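Local coordinates for HTH marR-type domain-containing protein (Streptococcus agalactiae serotype III, PDB 7DVR) that binds heme as a sensor and, as a MarR-type helix-turn-helix protein, probably acts as a DNA-binding transcription regulator, at residues 37-42 and 71-76. Numbering follows the deposited sequence.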
loop_
_atom_site.group_PDB
_atom_site.type_symbol
_atom_site.label_atom_id
_atom_site.label_comp_id
_atom_site.label_asym_id
_atom_site.label_seq_id
_atom_site.Cartn_x
_atom_site.Cartn_y
_atom_site.Cartn_z
ATOM N N HIS A 37 -9.263 12.931 -15.419
ATOM C CA HIS A 37 -8.394 12.731 -16.592
ATOM C C HIS A 37 -9.161 13.178 -17.828
ATOM O O HIS A 37 -8.604 13.894 -18.655
ATOM C CB HIS A 37 -7.929 11.282 -16.664
ATOM C CG HIS A 37 -6.845 11.105 -17.687
ATOM N ND1 HIS A 37 -5.540 11.439 -17.426
ATOM C CD2 HIS A 37 -6.852 10.688 -18.960
ATOM C CE1 HIS A 37 -4.784 11.230 -18.477
ATOM N NE2 HIS A 37 -5.562 10.765 -19.438
ATOM N N LEU A 38 -10.391 12.718 -17.943
ATOM C CA LEU A 38 -11.239 13.006 -19.131
ATOM C C LEU A 38 -11.635 14.502 -19.133
ATOM O O LEU A 38 -11.733 15.092 -20.159
ATOM C CB LEU A 38 -12.491 12.119 -19.118
ATOM C CG LEU A 38 -12.274 10.632 -19.434
ATOM C CD1 LEU A 38 -13.580 9.876 -19.668
ATOM C CD2 LEU A 38 -11.328 10.421 -20.601
ATOM N N VAL A 39 -11.855 15.142 -17.993
ATOM C CA VAL A 39 -12.324 16.548 -17.949
ATOM C C VAL A 39 -11.174 17.402 -18.408
ATOM O O VAL A 39 -11.361 18.299 -19.205
ATOM C CB VAL A 39 -12.705 16.946 -16.493
ATOM C CG1 VAL A 39 -12.652 18.449 -16.219
ATOM C CG2 VAL A 39 -14.041 16.334 -16.132
ATOM N N MET A 40 -9.993 17.084 -17.921
ATOM C CA MET A 40 -8.819 17.883 -18.298
ATOM C C MET A 40 -8.498 17.643 -19.789
ATOM O O MET A 40 -7.969 18.564 -20.466
ATOM C CB MET A 40 -7.632 17.480 -17.447
ATOM C CG MET A 40 -7.817 17.709 -15.995
ATOM S SD MET A 40 -8.407 19.396 -15.701
ATOM C CE MET A 40 -6.983 20.367 -16.187
ATOM N N HIS A 41 -8.777 16.440 -20.305
ATOM C CA HIS A 41 -8.587 16.153 -21.749
ATOM C C HIS A 41 -9.540 17.016 -22.577
ATOM O O HIS A 41 -9.045 17.787 -23.462
ATOM C CB HIS A 41 -8.726 14.683 -22.078
ATOM C CG HIS A 41 -8.128 14.357 -23.418
ATOM N ND1 HIS A 41 -6.797 13.972 -23.554
ATOM C CD2 HIS A 41 -8.641 14.385 -24.669
ATOM C CE1 HIS A 41 -6.512 13.769 -24.836
ATOM N NE2 HIS A 41 -7.632 13.998 -25.554
ATOM N N LEU A 42 -10.836 16.945 -22.286
ATOM C CA LEU A 42 -11.840 17.830 -22.910
ATOM C C LEU A 42 -11.390 19.283 -22.824
ATOM O O LEU A 42 -11.424 19.999 -23.841
ATOM C CB LEU A 42 -13.225 17.613 -22.285
ATOM C CG LEU A 42 -13.866 16.262 -22.567
ATOM C CD1 LEU A 42 -15.106 15.948 -21.748
ATOM C CD2 LEU A 42 -14.192 16.140 -24.074
ATOM N N LYS A 71 -21.490 8.026 -17.628
ATOM C CA LYS A 71 -22.871 8.208 -17.120
ATOM C C LYS A 71 -22.828 8.908 -15.748
ATOM O O LYS A 71 -23.731 9.752 -15.458
ATOM C CB LYS A 71 -23.599 6.869 -17.011
ATOM C CG LYS A 71 -25.053 7.039 -16.607
ATOM C CD LYS A 71 -25.956 5.844 -16.879
ATOM C CE LYS A 71 -27.328 6.052 -16.264
ATOM N NZ LYS A 71 -28.185 4.845 -16.378
ATOM N N ARG A 72 -21.825 8.549 -14.948
ATOM C CA ARG A 72 -21.556 9.166 -13.622
ATOM C C ARG A 72 -20.968 10.568 -13.777
ATOM O O ARG A 72 -21.222 11.418 -12.940
ATOM C CB ARG A 72 -20.573 8.317 -12.831
ATOM C CG ARG A 72 -21.263 7.277 -11.968
ATOM C CD ARG A 72 -20.356 6.073 -11.835
ATOM N NE ARG A 72 -19.015 6.447 -11.408
ATOM C CZ ARG A 72 -17.886 5.826 -11.754
ATOM N NH1 ARG A 72 -17.900 4.794 -12.581
ATOM N NH2 ARG A 72 -16.732 6.249 -11.264
ATOM N N MET A 73 -20.196 10.830 -14.823
ATOM C CA MET A 73 -19.702 12.201 -15.082
ATOM C C MET A 73 -20.894 13.096 -15.415
ATOM O O MET A 73 -20.956 14.182 -14.893
ATOM C CB MET A 73 -18.670 12.209 -16.204
ATOM C CG MET A 73 -17.383 11.533 -15.789
ATOM S SD MET A 73 -16.216 11.339 -17.147
ATOM C CE MET A 73 -15.651 13.041 -17.206
ATOM N N GLU A 74 -21.833 12.594 -16.207
ATOM C CA GLU A 74 -23.090 13.285 -16.575
ATOM C C GLU A 74 -23.910 13.519 -15.302
ATOM O O GLU A 74 -24.318 14.670 -15.098
ATOM C CB GLU A 74 -23.900 12.500 -17.610
ATOM C CG GLU A 74 -25.161 13.196 -18.090
ATOM C CD GLU A 74 -25.751 12.629 -19.380
ATOM O OE1 GLU A 74 -25.949 11.400 -19.427
ATOM O OE2 GLU A 74 -25.986 13.420 -20.384
ATOM N N LYS A 75 -24.130 12.472 -14.510
ATOM C CA LYS A 75 -24.830 12.552 -13.178
ATOM C C LYS A 75 -24.253 13.692 -12.361
ATOM O O LYS A 75 -25.010 14.531 -11.839
ATOM C CB LYS A 75 -24.713 11.238 -12.403
ATOM C CG LYS A 75 -25.856 10.264 -12.672
ATOM C CD LYS A 75 -25.557 8.786 -12.387
ATOM C CE LYS A 75 -26.710 7.851 -12.708
ATOM N NZ LYS A 75 -27.716 7.797 -11.611
ATOM N N ASN A 76 -22.942 13.758 -12.262
ATOM C CA ASN A 76 -22.247 14.881 -11.599
ATOM C C ASN A 76 -22.363 16.249 -12.304
ATOM O O ASN A 76 -21.896 17.243 -11.654
ATOM C CB ASN A 76 -20.784 14.521 -11.407
ATOM C CG ASN A 76 -20.572 13.338 -10.496
ATOM O OD1 ASN A 76 -19.633 12.580 -10.692
ATOM N ND2 ASN A 76 -21.448 13.147 -9.534
#
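M73 reaches across from helix 63-75 and sets its methyl end between L38 and V39 of helix 34-44. Its CE lies 3.8 Å from L38 CB and equally 3.8 Å from V39 CG2. The sulfur is a little further back, with M73 SD 3.9 Å from L38 CD1. The M73 chain runs straight out from its helix through CG and SD, with chi2 at 173°. It then bends at the last torsion, chi3 76°, which turns CE off the line of the chain. The side chains of L38 and M73 cross at about a right angle. The methyl meets L38 at CB, and the sulfur meets it at CD1. V39 meets M73 more slantwise and uses one branch, CG2, which is anti to the carbonyl carbon and lies against the methyl. The contact is wholly apolar, and all three residues are buried. Both helices belong to the MarR-type winged helix-turn-helix domain. Here the C-terminal part of helix 63-75, probably the recognition helix, as in relatives, is packed against helix 34-44. At this level the backbones stay well apart, with V39 CA 9.0 Å from M73 CA, and the methionine bridges the gap. L38 also packs on A55 and L59 of helix 52-59, while V39 also touches A103 of helix 97-117. Beside the contact, Q35 touches M73 and donates a hydrogen bond from NE2 to N76 OD1.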